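Local coordinates for uncharacterized protein (Xanthomonas axonopodis pv. citri, PDB 3OV5) that is a VirB7 component of a bacterial type IV secretion system, whose globular N0-like domain probably serves at the outer membrane, at residues T14-T17 / M18-W22; L30-L34 / P35-T39; I47-S51 / V52-A56; T57-S60 / A61-A65. All coordinates share one frame; numbering follows the deposited sequence. Where two conformers were deposited one is given.

Contact 1: T14-T17 / M18-W22; sequences TLKT and MLERW
The first turns of helix 15-24 form a capped helix start, where residues 14-17 meet residues 18-22 through i to i+4 bonds and side chains along two flanks. Met18 N reaches Thr14 O at 2.9 Å, and Leu19, Glu20 and Arg21 repeat the pattern with Leu15, Lys16 and Thr17. Ahead of these bonds stands the N-cap: Thr14 OG1 accepts from Thr17 N at 3.0 Å, with an N-H...O angle of 162°, and also bonds Asp37.

On the buried flank Leu15 and Leu19 run side by side, their CD1 methyls 3.8 Å apart, and both pack on Leu59 of helix 52-63. Met18 has CG anti to its backbone N (chi1 -176°) and bends only at chi3 (71°), which lays CE over one face of the Trp22 indole, 3.6 Å above the plane and toward the rim, a CH-pi contact of the methyl.

The outer flank is polar. Glu20 extends back along the helix, OE1 beside Lys16 CG at 3.8 Å and OE2 beside Thr17 CG2. Lys16 NZ stays 4.8 Å from Glu20 OE1, too far for a salt bridge, though the opposite charges probably attract weakly. Arg21 turns instead to Asp12 and Asp25 in salt bridges. Such a division, threonine N-cap, apolar inner face and charged outer face, is that of an amphipathic helix lying against the core of an N0-type domain.

Contact 2: L30-L34 / P35-T39; sequences LSYNL and PSDYT
With CG anti to the backbone N (chi1 -171°), the Tyr32 side chain swings from the end of its strand toward the turn that follows, and its hydroxyl meets the backbone of Ser36; Tyr38 has the other setting, CG beside its own N (chi1 -70°), and its ring comes back toward Tyr32 and Leu34. The principle illustrated is a bend in the chain tied by a side chain to a carbonyl further on. Tyr32 OH donates to Ser36 O at 2.7 Å, lying in the carbonyl plane on a lone pair with a C=O...O angle of 130°. That oxygen also sits at the edge of the phenol ring, with Tyr32 CE2 3.3 Å from Ser36 O, so the ring is presented edge-on to its acceptor.

Around this bond the rings and Leu34 gather. Tyr32 OH lies 3.7 Å from Tyr38 CD2. Leu34 and Tyr38 cross at about a right angle, Leu34 CD1 approaching the ring edge at Tyr38 CE2, 4.2 Å away. Within the turn, Ser36 OG donates to Asp37 O at 2.8 Å, again on a lone pair of the carbonyl. Tyr38 N bonds Asp37 OD2 at 2.8 Å from above the carboxylate plane. Both carboxylate oxygens also serve the start of helix 15-24, OD2 taking Lys16 N and OD1 the capping threonine, Thr14.

The turn thus leaves strand 29-32, which pairs in parallel with strand 76-81, and passes the N-terminus of helix 15-24; Tyr32 rests on Leu15 and Lys16 of that helix and on Val79 of the strand.

Contact 3: I47-S51 / V52-A56; sequences ISTTS and VQQAA. With IPA (isopropyl alcohol), chain B.
Ser51 OG accepts from Gln54 N at 3.0 Å, nearly straight at 168°, and Ser51 O takes Ala55 N at 2.9 Å, so one residue supplies both the cap and the first main-chain acceptor of helix 52-63. Beside them the Thr49 CG2 methyl rests 3.7 Å from Ala55 CB, and Ile47 CG2 touches the same Ala55 CB at 4.1 Å. The Gln54 side chain, extended beyond CG, crosses back obliquely over Thr49, where Gln54 CD lies 3.6 Å from Thr49 OG1.

Thr49 positions the cap in its turn. Its OG1, anti to its own N (chi1 172°), accepts from Ser51 N at 3.0 Å, an ST turn that leads straight into the serine N-cap and joins a short, weakly bonded strand to a helix.

Waters add to this shell: one molecule joins Thr49 OG1 to Gln54 OE1, both at 2.7 Å, and another accepts from Ser48 N and, weakly, from Gln54 NE2. That side-chain NE2 also bonds to Glu58, one turn on, in the conformer given. A third water accepts from Val52 N at the helix start. Val52 and Ala55 of the helix pack on Tyr6, whose strand 6-7 pairs with strand 48-49.

Contact 4: T57-S60 / A61-A65; sequences TELS and AVYAA
Tyr63 N is shared between two carbonyls of the preceding turn: it donates to Leu59 O at 3.2 Å and, weakly, to Ser60 O, three residues back, with an N-H...O angle of only 125°. This is the C-terminal part of helix 52-63, where the bonding becomes less regular near Tyr63. Ala61 N to Thr57 O at 3.0 Å and Val62 N to Glu58 O at 3.1 Å are ordinary i to i+4 bonds. Ala64 N comes within 2.9 Å of Ser60 O, but its angle is too poor for a hydrogen bond. The tyrosine's ring also sets its edge against the first of its two acceptors, with Tyr63 CD1 3.5 Å from Leu59 O and the oxygen in the ring plane.

Side chains follow the same one-turn spacing. Leu59 and Tyr63 cross obliquely on the buried side. Placing CG beside the backbone N (chi1 -72°) lets the Tyr63 ring lean back along the helix toward Leu59. Beyond this pair lies helix 15-24, with Met18 against Leu59 and Leu15 against the tyrosine. The phenol end is held by the loop after strand 29-32, through hydrogen bonds of OH with Thr39 O and Ile41 N. Ser60 OG bonds to Val70 N of strand 68-73, tying the helix to the edge of the three-stranded sheet. Val62, with its CG2 beside its own backbone N, brings that methyl to 3.3 Å from Glu58 O, and the Leu59 CD1 methyl lies 3.8 Å from Tyr63 CE1.

How the contacts relate
The four contacts follow in series along one small domain of the secretin N0 clan. Contact 1 starts helix 15-24, contact 2 turns out of strand 29-32, and contacts 3 and 4 share helix 52-63, their centres about 12 Å apart. Contacts 1 and 4 each touch all three others: the helix start of contact 1 meets contact 2, centre to centre about 9 Å, its apolar side meets contacts 3 and 4, each about 14 Å away, and contact 2 reaches contact 4 through Thr39 and Tyr63. Contacts 2 and 3 do not touch, with nearest atoms about 9 Å apart. Local caps and turns thus frame two helices whose inner faces join in one core.

Contact 1: T14-T17 / M18-W22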
loop_
_atom_site.group_PDB
_atom_site.type_symbol
_atom_site.label_atom_id
_atom_site.label_comp_id
_atom_site.label_asym_id
_atom_site.label_seq_id
_atom_site.Cartn_x
_atom_site.Cartn_y
_atom_site.Cartn_z
ATOM N N THR A 14 -6.184 5.861 -6.157
ATOM C CA THR A 14 -4.914 6.375 -5.715
ATOM C C THR A 14 -4.285 5.455 -4.703
ATOM O O THR A 14 -4.954 4.582 -4.113
ATOM C CB THR A 14 -5.033 7.783 -5.077
ATOM O OG1 THR A 14 -5.603 7.658 -3.764
ATOM C CG2 THR A 14 -5.883 8.746 -5.911
ATOM N N LEU A 15 -3.003 5.682 -4.451
ATOM C CA LEU A 15 -2.246 4.924 -3.477
ATOM C C LEU A 15 -2.896 5.026 -2.084
ATOM O O LEU A 15 -3.145 4.003 -1.426
ATOM C CB LEU A 15 -0.808 5.447 -3.441
ATOM C CG LEU A 15 0.114 4.821 -2.416
ATOM C CD1 LEU A 15 0.264 3.319 -2.600
ATOM C CD2 LEU A 15 1.481 5.523 -2.471
ATOM N N LYS A 16 -3.125 6.251 -1.612
ATOM C CA LYS A 16 -3.667 6.434 -0.278
ATOM C C LYS A 16 -5.066 5.829 -0.179
ATOM O O LYS A 16 -5.385 5.232 0.845
ATOM C CB LYS A 16 -3.684 7.921 0.093
ATOM C CG LYS A 16 -4.078 8.160 1.555
ATOM C CD LYS A 16 -4.046 9.647 1.910
ATOM C CE LYS A 16 -5.061 10.437 1.149
ATOM N NZ LYS A 16 -5.077 11.880 1.563
ATOM N N THR A 17 -5.905 6.062 -1.184
ATOM C CA THR A 17 -7.285 5.587 -1.071
ATOM C C THR A 17 -7.368 4.063 -1.176
ATOM O O THR A 17 -8.205 3.442 -0.494
ATOM C CB THR A 17 -8.211 6.325 -2.028
ATOM O OG1 THR A 17 -7.831 6.143 -3.366
ATOM C CG2 THR A 17 -8.313 7.820 -1.658
ATOM N N MET A 18 -6.527 3.441 -2.010
ATOM C CA MET A 18 -6.471 1.991 -2.025
ATOM C C MET A 18 -6.071 1.482 -0.654
ATOM O O MET A 18 -6.666 0.535 -0.109
ATOM C CB MET A 18 -5.498 1.480 -3.084
ATOM C CG MET A 18 -5.510 -0.045 -3.181
ATOM S SD MET A 18 -4.374 -0.689 -4.404
ATOM C CE MET A 18 -2.801 -0.333 -3.576
ATOM N N LEU A 19 -5.028 2.078 -0.084
ATOM C CA LEU A 19 -4.561 1.636 1.227
ATOM C C LEU A 19 -5.593 1.905 2.329
ATOM O O LEU A 19 -5.659 1.157 3.287
ATOM C CB LEU A 19 -3.214 2.271 1.539
ATOM C CG LEU A 19 -2.058 1.645 0.759
ATOM C CD1 LEU A 19 -0.807 2.484 0.955
ATOM C CD2 LEU A 19 -1.830 0.218 1.204
ATOM N N GLU A 20 -6.372 2.986 2.233
ATOM C CA GLU A 20 -7.444 3.196 3.191
ATOM C C GLU A 20 -8.398 1.990 3.163
ATOM O O GLU A 20 -8.852 1.524 4.212
ATOM C CB GLU A 20 -8.231 4.476 2.873
ATOM C CG GLU A 20 -7.503 5.728 3.229
ATOM C CD GLU A 20 -8.165 6.980 2.691
ATOM O OE1 GLU A 20 -7.627 8.076 3.010
ATOM O OE2 GLU A 20 -9.174 6.906 1.965
ATOM N N ARG A 21 -8.695 1.496 1.949
ATOM C CA ARG A 21 -9.562 0.328 1.828
ATOM C C ARG A 21 -8.877 -0.916 2.384
ATOM O O ARG A 21 -9.504 -1.683 3.150
ATOM C CB ARG A 21 -10.048 0.150 0.394
ATOM C CG ARG A 21 -11.020 -1.006 0.277
ATOM C CD ARG A 21 -11.591 -1.171 -1.147
ATOM N NE ARG A 21 -10.521 -1.461 -2.097
ATOM C CZ ARG A 21 -9.908 -2.638 -2.181
ATOM N NH1 ARG A 21 -10.344 -3.700 -1.518
ATOM N NH2 ARG A 21 -8.843 -2.761 -2.963
ATOM N N TRP A 22 -7.619 -1.181 1.991
ATOM C CA TRP A 22 -6.941 -2.354 2.551
ATOM C C TRP A 22 -6.938 -2.302 4.076
ATOM O O TRP A 22 -7.119 -3.310 4.748
ATOM C CB TRP A 22 -5.502 -2.437 2.067
ATOM C CG TRP A 22 -5.328 -2.784 0.607
ATOM C CD1 TRP A 22 -6.288 -2.884 -0.383
ATOM C CD2 TRP A 22 -4.070 -3.072 -0.029
ATOM N NE1 TRP A 22 -5.693 -3.220 -1.594
ATOM C CE2 TRP A 22 -4.335 -3.338 -1.400
ATOM C CE3 TRP A 22 -2.752 -3.145 0.441
ATOM C CZ2 TRP A 22 -3.316 -3.673 -2.296
ATOM C CZ3 TRP A 22 -1.747 -3.475 -0.455
ATOM C CH2 TRP A 22 -2.035 -3.719 -1.799
#

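Contact 2: L30-L34 / P35-T39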
loop_
_atom_site.group_PDB
_atom_site.type_symbol
_atom_site.label_atom_id
_atom_site.label_comp_id
_atom_site.label_asym_id
_atom_site.label_seq_id
_atom_site.Cartn_x
_atom_site.Cartn_y
_atom_site.Cartn_z
ATOM N N LEU A 30 -4.101 3.251 8.789
ATOM C CA LEU A 30 -3.179 3.707 7.756
ATOM C C LEU A 30 -2.443 4.942 8.265
ATOM O O LEU A 30 -3.086 5.930 8.645
ATOM C CB LEU A 30 -3.927 4.070 6.472
ATOM C CG LEU A 30 -3.078 4.724 5.379
ATOM C CD1 LEU A 30 -1.983 3.802 4.893
ATOM C CD2 LEU A 30 -3.961 5.146 4.205
ATOM N N SER A 31 -1.108 4.904 8.238
ATOM C CA SER A 31 -0.282 6.082 8.473
ATOM C C SER A 31 0.380 6.444 7.162
ATOM O O SER A 31 1.296 5.764 6.702
ATOM C CB SER A 31 0.761 5.790 9.538
ATOM O OG SER A 31 0.114 5.554 10.776
ATOM N N TYR A 32 -0.155 7.481 6.528
ATOM C CA TYR A 32 0.301 7.907 5.224
ATOM C C TYR A 32 1.217 9.113 5.404
ATOM O O TYR A 32 0.767 10.236 5.569
ATOM C CB TYR A 32 -0.896 8.224 4.314
ATOM C CG TYR A 32 -0.476 8.456 2.888
ATOM C CD1 TYR A 32 -0.278 7.374 2.019
ATOM C CD2 TYR A 32 -0.232 9.732 2.410
ATOM C CE1 TYR A 32 0.177 7.565 0.704
ATOM C CE2 TYR A 32 0.207 9.941 1.092
ATOM C CZ TYR A 32 0.428 8.851 0.254
ATOM O OH TYR A 32 0.892 9.009 -1.020
ATOM N N ASN A 33 2.525 8.862 5.421
ATOM C CA ASN A 33 3.508 9.863 5.828
ATOM C C ASN A 33 4.258 10.480 4.643
ATOM O O ASN A 33 5.477 10.700 4.703
ATOM C CB ASN A 33 4.485 9.246 6.831
ATOM C CG ASN A 33 3.863 8.871 8.146
ATOM O OD1 ASN A 33 2.664 9.015 8.363
ATOM N ND2 ASN A 33 4.702 8.376 9.045
ATOM N N LEU A 34 3.519 10.772 3.579
ATOM C CA LEU A 34 4.033 11.460 2.405
ATOM C C LEU A 34 3.271 12.750 2.204
ATOM O O LEU A 34 2.103 12.866 2.606
ATOM C CB LEU A 34 3.895 10.594 1.160
ATOM C CG LEU A 34 4.573 9.214 1.212
ATOM C CD1 LEU A 34 4.261 8.446 -0.056
ATOM C CD2 LEU A 34 6.088 9.358 1.367
ATOM N N PRO A 35 3.888 13.742 1.528
ATOM C CA PRO A 35 3.213 15.036 1.398
ATOM C C PRO A 35 2.045 15.028 0.423
ATOM O O PRO A 35 1.153 15.880 0.531
ATOM C CB PRO A 35 4.305 15.952 0.859
ATOM C CG PRO A 35 5.294 15.021 0.219
ATOM C CD PRO A 35 5.279 13.796 1.046
ATOM N N SER A 36 2.053 14.099 -0.536
ATOM C CA SER A 36 1.030 14.006 -1.580
ATOM C C SER A 36 0.577 12.574 -1.715
ATOM O O SER A 36 1.374 11.650 -1.514
ATOM C CB SER A 36 1.621 14.450 -2.920
ATOM O OG SER A 36 0.664 14.514 -3.948
ATOM N N ASP A 37 -0.658 12.407 -2.156
ATOM C CA ASP A 37 -1.118 11.136 -2.686
ATOM C C ASP A 37 -0.541 10.990 -4.107
ATOM O O ASP A 37 -0.009 11.938 -4.695
ATOM C CB ASP A 37 -2.656 11.141 -2.648
ATOM C CG ASP A 37 -3.285 9.772 -2.745
ATOM O OD1 ASP A 37 -4.551 9.754 -2.671
ATOM O OD2 ASP A 37 -2.576 8.748 -2.874
ATOM N N TYR A 38 -0.668 9.784 -4.636
ATOM C CA TYR A 38 -0.194 9.433 -5.980
ATOM C C TYR A 38 -1.219 8.565 -6.635
ATOM O O TYR A 38 -1.863 7.722 -5.990
ATOM C CB TYR A 38 1.123 8.629 -5.925
ATOM C CG TYR A 38 2.243 9.489 -5.478
ATOM C CD1 TYR A 38 2.766 10.478 -6.336
ATOM C CD2 TYR A 38 2.764 9.390 -4.204
ATOM C CE1 TYR A 38 3.736 11.332 -5.935
ATOM C CE2 TYR A 38 3.787 10.246 -3.816
ATOM C CZ TYR A 38 4.247 11.211 -4.683
ATOM O OH TYR A 38 5.240 12.059 -4.318
ATOM N N THR A 39 -1.370 8.705 -7.945
ATOM C CA THR A 39 -2.210 7.783 -8.664
ATOM C C THR A 39 -1.608 6.380 -8.569
ATOM O O THR A 39 -0.406 6.198 -8.379
ATOM C CB THR A 39 -2.425 8.228 -10.093
ATOM O OG1 THR A 39 -3.609 7.587 -10.570
ATOM C CG2 THR A 39 -1.308 7.845 -10.952
#

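Contact 3: I47-S51 / V52-A56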
loop_
_atom_site.group_PDB
_atom_site.type_symbol
_atom_site.label_atom_id
_atom_site.label_comp_id
_atom_site.label_asym_id
_atom_site.label_seq_id
_atom_site.Cartn_x
_atom_site.Cartn_y
_atom_site.Cartn_z
ATOM N N ILE A 47 -0.835 -6.972 -8.335
ATOM C CA ILE A 47 -0.955 -7.443 -6.962
ATOM C C ILE A 47 -2.284 -8.147 -6.763
ATOM O O ILE A 47 -3.352 -7.579 -7.036
ATOM C CB ILE A 47 -0.840 -6.274 -5.989
ATOM C CG1 ILE A 47 0.501 -5.550 -6.203
ATOM C CG2 ILE A 47 -1.019 -6.773 -4.555
ATOM C CD1 ILE A 47 0.651 -4.283 -5.344
ATOM N N SER A 48 -2.228 -9.375 -6.282
ATOM C CA SER A 48 -3.437 -10.107 -5.939
ATOM C C SER A 48 -3.029 -11.231 -5.022
ATOM O O SER A 48 -2.576 -12.279 -5.482
ATOM C CB SER A 48 -4.100 -10.679 -7.198
ATOM O OG SER A 48 -5.189 -11.520 -6.852
ATOM N N THR A 49 -3.169 -11.016 -3.721
ATOM C CA THR A 49 -2.676 -11.981 -2.749
ATOM C C THR A 49 -3.467 -11.914 -1.473
ATOM O O THR A 49 -3.919 -10.844 -1.059
ATOM C CB THR A 49 -1.166 -11.762 -2.467
ATOM O OG1 THR A 49 -0.748 -12.599 -1.384
ATOM C CG2 THR A 49 -0.894 -10.326 -2.092
ATOM N N THR A 50 -3.629 -13.064 -0.815
ATOM C CA THR A 50 -4.259 -13.109 0.489
ATOM C C THR A 50 -3.339 -12.593 1.607
ATOM O O THR A 50 -3.806 -12.388 2.728
ATOM C CB THR A 50 -4.716 -14.538 0.863
ATOM O OG1 THR A 50 -3.562 -15.382 0.885
ATOM C CG2 THR A 50 -5.770 -15.059 -0.111
ATOM N N SER A 51 -2.041 -12.428 1.317
ATOM C CA SER A 51 -1.054 -12.042 2.326
ATOM C C SER A 51 -0.876 -10.540 2.367
ATOM O O SER A 51 -0.410 -9.956 1.387
ATOM C CB SER A 51 0.272 -12.698 1.973
ATOM O OG SER A 51 1.330 -12.137 2.738
ATOM N N VAL A 52 -1.220 -9.926 3.490
ATOM C CA VAL A 52 -0.989 -8.489 3.605
ATOM C C VAL A 52 0.491 -8.159 3.537
ATOM O O VAL A 52 0.883 -7.119 2.992
ATOM C CB VAL A 52 -1.686 -7.887 4.848
ATOM C CG1 VAL A 52 -1.022 -8.308 6.176
ATOM C CG2 VAL A 52 -1.794 -6.383 4.706
ATOM N N GLN A 53 1.348 -9.029 4.088
ATOM C CA GLN A 53 2.791 -8.792 3.996
ATOM C C GLN A 53 3.224 -8.784 2.537
ATOM O O GLN A 53 3.982 -7.890 2.103
ATOM C CB GLN A 53 3.552 -9.872 4.759
ATOM C CG GLN A 53 5.051 -9.841 4.612
ATOM C CD GLN A 53 5.706 -8.602 5.159
ATOM O OE1 GLN A 53 5.117 -7.820 5.923
ATOM N NE2 GLN A 53 6.998 -8.410 4.778
ATOM N N GLN A 54 2.797 -9.773 1.752
ATOM C CA GLN A 54 3.181 -9.819 0.351
ATOM C C GLN A 54 2.647 -8.588 -0.375
ATOM O O GLN A 54 3.357 -7.983 -1.182
ATOM C CB GLN A 54 2.699 -11.108 -0.304
ATOM C CG GLN A 54 3.176 -11.212 -1.749
ATOM C CD GLN A 54 2.720 -12.486 -2.411
ATOM O OE1 GLN A 54 2.791 -13.567 -1.804
ATOM N NE2 GLN A 54 2.218 -12.385 -3.650
ATOM N N ALA A 55 1.380 -8.228 -0.131
ATOM C CA ALA A 55 0.756 -7.124 -0.850
ATOM C C ALA A 55 1.448 -5.819 -0.544
ATOM O O ALA A 55 1.752 -5.024 -1.433
ATOM C CB ALA A 55 -0.730 -7.036 -0.514
ATOM N N ALA A 56 1.675 -5.549 0.750
ATOM C CA ALA A 56 2.328 -4.312 1.150
ATOM C C ALA A 56 3.724 -4.234 0.547
ATOM O O ALA A 56 4.176 -3.167 0.110
ATOM C CB ALA A 56 2.410 -4.228 2.665
HETATM C C1 IPA B . -4.420 -18.146 0.851
HETATM C C2 IPA B . -4.083 -18.783 -0.481
HETATM C C3 IPA B . -5.330 -19.218 -1.229
HETATM O O2 IPA B . -3.313 -17.915 -1.288
HETATM O O HOH W 1 0.186 -10.593 -5.560
HETATM O O HOH W 2 0.514 -14.994 -1.482
HETATM O O HOH W 3 -2.333 -11.548 5.619
#

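Contact 4: T57-S60 / A61-A65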
loop_
_atom_site.group_PDB
_atom_site.type_symbol
_atom_site.label_atom_id
_atom_site.label_comp_id
_atom_site.label_asym_id
_atom_site.label_seq_id
_atom_site.Cartn_x
_atom_site.Cartn_y
_atom_site.Cartn_z
ATOM N N THR A 57 4.429 -5.359 0.537
ATOM C CA THR A 57 5.809 -5.435 0.035
ATOM C C THR A 57 5.854 -5.245 -1.489
ATOM O O THR A 57 6.701 -4.508 -2.019
ATOM C CB THR A 57 6.440 -6.746 0.502
ATOM O OG1 THR A 57 6.414 -6.740 1.945
ATOM C CG2 THR A 57 7.861 -6.907 0.044
ATOM N N GLU A 58 4.927 -5.875 -2.214
ATOM C CA GLU A 58 4.831 -5.634 -3.655
ATOM C C GLU A 58 4.576 -4.159 -3.920
ATOM O O GLU A 58 5.180 -3.556 -4.818
ATOM C CB GLU A 58 3.718 -6.460 -4.286
ATOM C CG GLU A 58 3.980 -7.951 -4.343
ATOM C CD GLU A 58 2.920 -8.671 -5.165
ATOM O OE1 GLU A 58 2.804 -8.334 -6.358
ATOM O OE2 GLU A 58 2.231 -9.568 -4.627
ATOM N N LEU A 59 3.649 -3.586 -3.166
ATOM C CA LEU A 59 3.311 -2.177 -3.347
ATOM C C LEU A 59 4.501 -1.277 -3.047
ATOM O O LEU A 59 4.765 -0.287 -3.755
ATOM C CB LEU A 59 2.112 -1.833 -2.498
ATOM C CG LEU A 59 1.476 -0.470 -2.747
ATOM C CD1 LEU A 59 0.971 -0.350 -4.175
ATOM C CD2 LEU A 59 0.351 -0.249 -1.749
ATOM N N SER A 60 5.216 -1.618 -1.973
ATOM C CA SER A 60 6.442 -0.921 -1.638
ATOM C C SER A 60 7.413 -0.899 -2.821
ATOM O O SER A 60 7.973 0.145 -3.159
ATOM C CB SER A 60 7.072 -1.606 -0.430
ATOM O OG SER A 60 8.102 -0.794 0.094
ATOM N N ALA A 61 7.620 -2.048 -3.453
ATOM C CA ALA A 61 8.544 -2.132 -4.570
ATOM C C ALA A 61 8.079 -1.249 -5.733
ATOM O O ALA A 61 8.906 -0.646 -6.430
ATOM C CB ALA A 61 8.710 -3.555 -5.017
ATOM N N VAL A 62 6.754 -1.168 -5.946
ATOM C CA VAL A 62 6.230 -0.354 -7.036
ATOM C C VAL A 62 6.572 1.115 -6.848
ATOM O O VAL A 62 6.842 1.815 -7.829
ATOM C CB VAL A 62 4.710 -0.574 -7.174
ATOM C CG1 VAL A 62 4.107 0.418 -8.126
ATOM C CG2 VAL A 62 4.404 -2.009 -7.620
ATOM N N TYR A 63 6.528 1.590 -5.583
ATOM C CA TYR A 63 6.766 2.997 -5.279
ATOM C C TYR A 63 8.183 3.275 -4.766
ATOM O O TYR A 63 8.507 4.413 -4.430
ATOM C CB TYR A 63 5.664 3.546 -4.332
ATOM C CG TYR A 63 4.349 3.701 -5.054
ATOM C CD1 TYR A 63 3.471 2.628 -5.178
ATOM C CD2 TYR A 63 4.021 4.915 -5.670
ATOM C CE1 TYR A 63 2.289 2.761 -5.924
ATOM C CE2 TYR A 63 2.828 5.057 -6.416
ATOM C CZ TYR A 63 1.983 3.962 -6.530
ATOM O OH TYR A 63 0.815 4.017 -7.281
ATOM N N ALA A 64 9.060 2.273 -4.764
ATOM C CA ALA A 64 10.423 2.443 -4.243
ATOM C C ALA A 64 11.200 3.486 -5.013
ATOM O O ALA A 64 11.991 4.224 -4.412
ATOM C CB ALA A 64 11.175 1.125 -4.260
ATOM N N ALA A 65 11.044 3.523 -6.344
ATOM C CA ALA A 65 11.845 4.470 -7.143
ATOM C C ALA A 65 11.410 5.906 -6.917
ATOM O O ALA A 65 12.175 6.826 -7.246
ATOM C CB ALA A 65 11.776 4.114 -8.624
#